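Local coordinates for protein nitrite reductase (Hyphomicrobium denitrificans, PDB 2DV6) that probably catalyses the one-electron reduction of nitrite to nitric oxide during denitrification, using protein-bound copper ions, at residues A[110-115]-A[126-131]. Sequence-based numbering, arbitrary orientation.
Sequences FNYYCS and GNIQVL. With CU (copper (II) ion), chain I.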
ATOM      1  N   PHE A 110      26.828   7.998  29.182  1.00 36.38           N
ATOM      2  CA  PHE A 110      25.857   7.154  29.862  1.00 34.24           C
ATOM      3  C   PHE A 110      25.064   6.342  28.836  1.00 33.52           C
ATOM      4  O   PHE A 110      24.583   6.901  27.847  1.00 33.98           O
ATOM      5  CB  PHE A 110      24.903   8.043  30.682  1.00 33.82           C
ATOM      6  CG  PHE A 110      25.614   8.965  31.629  1.00 33.63           C
ATOM      7  CD1 PHE A 110      26.068  10.211  31.198  1.00 33.01           C
ATOM      8  CD2 PHE A 110      25.866   8.572  32.945  1.00 34.53           C
ATOM      9  CE1 PHE A 110      26.753  11.066  32.076  1.00 34.02           C
ATOM     10  CE2 PHE A 110      26.558   9.423  33.831  1.00 33.96           C
ATOM     11  CZ  PHE A 110      27.002  10.668  33.387  1.00 33.30           C
ATOM     12  N   ASN A 111      24.899   5.048  29.077  1.00 31.58           N
ATOM     13  CA  ASN A 111      24.109   4.215  28.184  1.00 31.80           C
ATOM     14  C   ASN A 111      22.603   4.458  28.372  1.00 30.23           C
ATOM     15  O   ASN A 111      22.152   4.700  29.478  1.00 29.84           O
ATOM     16  CB  ASN A 111      24.412   2.736  28.413  1.00 33.85           C
ATOM     17  CG  ASN A 111      25.838   2.365  28.042  1.00 37.46           C
ATOM     18  OD1 ASN A 111      26.482   1.612  28.754  1.00 40.66           O
ATOM     19  ND2 ASN A 111      26.341   2.898  26.933  1.00 38.01           N
ATOM     20  N   TYR A 112      21.837   4.399  27.289  1.00 27.49           N
ATOM     21  CA  TYR A 112      20.392   4.242  27.423  1.00 25.63           C
ATOM     22  C   TYR A 112      20.085   2.898  26.795  1.00 24.91           C
ATOM     23  O   TYR A 112      20.769   2.495  25.872  1.00 24.30           O
ATOM     24  CB  TYR A 112      19.612   5.396  26.779  1.00 24.03           C
ATOM     25  CG  TYR A 112      19.724   5.562  25.258  1.00 23.29           C
ATOM     26  CD1 TYR A 112      20.622   6.473  24.700  1.00 22.86           C
ATOM     27  CD2 TYR A 112      18.898   4.829  24.385  1.00 23.29           C
ATOM     28  CE1 TYR A 112      20.711   6.665  23.291  1.00 22.22           C
ATOM     29  CE2 TYR A 112      18.991   4.981  22.968  1.00 23.23           C
ATOM     30  CZ  TYR A 112      19.880   5.927  22.438  1.00 22.68           C
ATOM     31  OH  TYR A 112      19.952   6.087  21.070  1.00 23.35           O
ATOM     32  N   TYR A 113      19.089   2.172  27.299  1.00 25.14           N
ATOM     33  CA  TYR A 113      18.867   0.812  26.782  1.00 25.23           C
ATOM     34  C   TYR A 113      17.437   0.375  27.098  1.00 25.65           C
ATOM     35  O   TYR A 113      16.755   0.993  27.931  1.00 25.99           O
ATOM     36  CB  TYR A 113      19.882  -0.179  27.388  1.00 24.80           C
ATOM     37  CG  TYR A 113      19.737  -0.286  28.900  1.00 26.05           C
ATOM     38  CD1 TYR A 113      18.856  -1.213  29.477  1.00 26.59           C
ATOM     39  CD2 TYR A 113      20.451   0.557  29.745  1.00 26.57           C
ATOM     40  CE1 TYR A 113      18.686  -1.281  30.874  1.00 26.92           C
ATOM     41  CE2 TYR A 113      20.300   0.482  31.144  1.00 27.61           C
ATOM     42  CZ  TYR A 113      19.415  -0.420  31.684  1.00 26.53           C
ATOM     43  OH  TYR A 113      19.275  -0.482  33.037  1.00 28.69           O
ATOM     44  N   CYS A 114      16.994  -0.693  26.433  1.00 24.52           N
ATOM     45  CA  CYS A 114      15.687  -1.260  26.701  1.00 23.82           C
ATOM     46  C   CYS A 114      15.830  -2.381  27.726  1.00 24.33           C
ATOM     47  O   CYS A 114      16.723  -3.222  27.590  1.00 23.93           O
ATOM     48  CB  CYS A 114      15.031  -1.782  25.418  1.00 21.70           C
ATOM     49  SG  CYS A 114      13.431  -2.487  25.760  1.00 21.62           S
ATOM     50  N   SER A 115      14.944  -2.389  28.729  1.00 24.00           N
ATOM     51  CA  SER A 115      15.077  -3.293  29.870  1.00 24.42           C
ATOM     52  C   SER A 115      14.233  -4.540  29.684  1.00 24.26           C
ATOM     53  O   SER A 115      14.254  -5.411  30.527  1.00 24.61           O
ATOM     54  CB  SER A 115      14.631  -2.600  31.160  1.00 23.09           C
ATOM     55  OG  SER A 115      13.218  -2.441  31.155  1.00 24.94           O
ATOM     56  N   GLY A 126      22.071   2.716  23.249  1.00 23.58           N
ATOM     57  CA  GLY A 126      22.934   3.772  22.701  1.00 24.42           C
ATOM     58  C   GLY A 126      23.550   4.643  23.809  1.00 24.47           C
ATOM     59  O   GLY A 126      23.488   4.290  24.971  1.00 24.47           O
ATOM     60  N   ASN A 127      24.148   5.767  23.451  1.00 25.76           N
ATOM     61  CA  ASN A 127      24.739   6.675  24.451  1.00 27.69           C
ATOM     62  C   ASN A 127      24.158   8.065  24.519  1.00 27.83           C
ATOM     63  O   ASN A 127      23.732   8.643  23.507  1.00 27.68           O
ATOM     64  CB  ASN A 127      26.239   6.837  24.217  1.00 31.55           C
ATOM     65  CG  ASN A 127      26.959   5.516  24.222  1.00 35.87           C
ATOM     66  OD1 ASN A 127      26.700   4.671  25.077  1.00 38.98           O
ATOM     67  ND2 ASN A 127      27.859   5.317  23.264  1.00 39.10           N
ATOM     68  N   ILE A 128      24.157   8.602  25.727  1.00 27.87           N
ATOM     69  CA  ILE A 128      23.938  10.016  25.955  1.00 28.59           C
ATOM     70  C   ILE A 128      25.318  10.564  26.363  1.00 29.06           C
ATOM     71  O   ILE A 128      25.942  10.004  27.241  1.00 28.71           O
ATOM     72  CB  ILE A 128      22.932  10.235  27.125  1.00 28.39           C
ATOM     73  CG1 ILE A 128      21.607   9.551  26.807  1.00 28.73           C
ATOM     74  CG2 ILE A 128      22.756  11.761  27.420  1.00 29.43           C
ATOM     75  CD1 ILE A 128      20.479   9.891  27.740  1.00 29.24           C
ATOM     76  N   GLN A 129      25.800  11.611  25.698  1.00 29.46           N
ATOM     77  CA  GLN A 129      26.999  12.313  26.110  1.00 30.66           C
ATOM     78  C   GLN A 129      26.591  13.624  26.781  1.00 30.65           C
ATOM     79  O   GLN A 129      26.011  14.507  26.138  1.00 28.45           O
ATOM     80  CB  GLN A 129      27.865  12.648  24.915  1.00 33.86           C
ATOM     81  CG  GLN A 129      28.764  11.516  24.413  1.00 38.83           C
ATOM     82  CD  GLN A 129      29.512  11.911  23.127  1.00 42.43           C
ATOM     83  OE1 GLN A 129      29.528  13.093  22.718  1.00 43.55           O
ATOM     84  NE2 GLN A 129      30.139  10.910  22.479  1.00 45.41           N
ATOM     85  N   VAL A 130      26.876  13.735  28.072  1.00 30.42           N
ATOM     86  CA  VAL A 130      26.695  15.005  28.760  1.00 31.74           C
ATOM     87  C   VAL A 130      28.030  15.761  28.702  1.00 33.71           C
ATOM     88  O   VAL A 130      29.021  15.309  29.290  1.00 35.15           O
ATOM     89  CB  VAL A 130      26.261  14.815  30.198  1.00 29.78           C
ATOM     90  CG1 VAL A 130      26.058  16.171  30.846  1.00 29.13           C
ATOM     91  CG2 VAL A 130      24.981  13.972  30.277  1.00 29.43           C
ATOM     92  N   LEU A 131      28.060  16.873  27.969  1.00 34.41           N
ATOM     93  CA  LEU A 131      29.278  17.660  27.787  1.00 35.55           C
ATOM     94  C   LEU A 131      29.290  18.834  28.744  1.00 37.08           C
ATOM     95  O   LEU A 131      28.237  19.307  29.157  1.00 37.77           O
ATOM     96  CB  LEU A 131      29.388  18.190  26.356  1.00 34.92           C
ATOM     97  CG  LEU A 131      29.434  17.248  25.148  1.00 34.27           C
ATOM     98  CD1 LEU A 131      29.219  18.027  23.855  1.00 33.23           C
ATOM     99  CD2 LEU A 131      30.744  16.536  25.077  1.00 33.29           C
TER
HETATM  100 CU    CU I 502      12.704  -3.230  23.814  1.00 25.10          CU
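Phe110 and Tyr112 pair with Ile128 and Gly126 as antiparallel hydrogen-bonded pairs, and the two strands run antiparallel with a twist, their N-to-C directions 140° apart over these short segments. Each pair is closed by two backbone bonds; the straightest runs from Ile128 N to Phe110 O (2.8 Å, 177° at the hydrogen). Between them Asn111 and Asn127 form the non-hydrogen-bonded pair, with side chains lying side by side on one face. The other face carries Phe110, Tyr112 and Ile128. With chi1 at 65°, the Tyr112 ring is folded between its own backbone N and carbonyl carbon and laid over Gly126, whose CA sits over the ring face, 3.9 Å from the ring centroid, a CH-pi contact. A CB built on Gly126 would fall 2.7 Å from Tyr112 CZ, so the ring lies against bare backbone. Strands 108-113 and 125-131 adjoin in one sheet of the N-terminal cupredoxin domain, and the connection between them holds His119 and Met124, which with His77 and Cys114 make up a copper site; Cys114 SG, just past the first strand, lies 2.2 Å from the copper ion. Nearer the root of the ring, Tyr112 CD1 meets Ile128 CG1 at 3.9 Å; the Tyr112 hydroxyl is hydrogen-bonded to Pro55 O, and the ring of Tyr42 meets the Tyr112 ring edge-to-face. Replacing Tyr112 by an alanine would probably uncover Gly126 and leave Pro55 O without this hydroxyl partner. At the far end Phe110 CE1 touches Val130 CG2 at 3.8 Å, and Ile128 O lies near the plane of the Phe110 ring, at its edge.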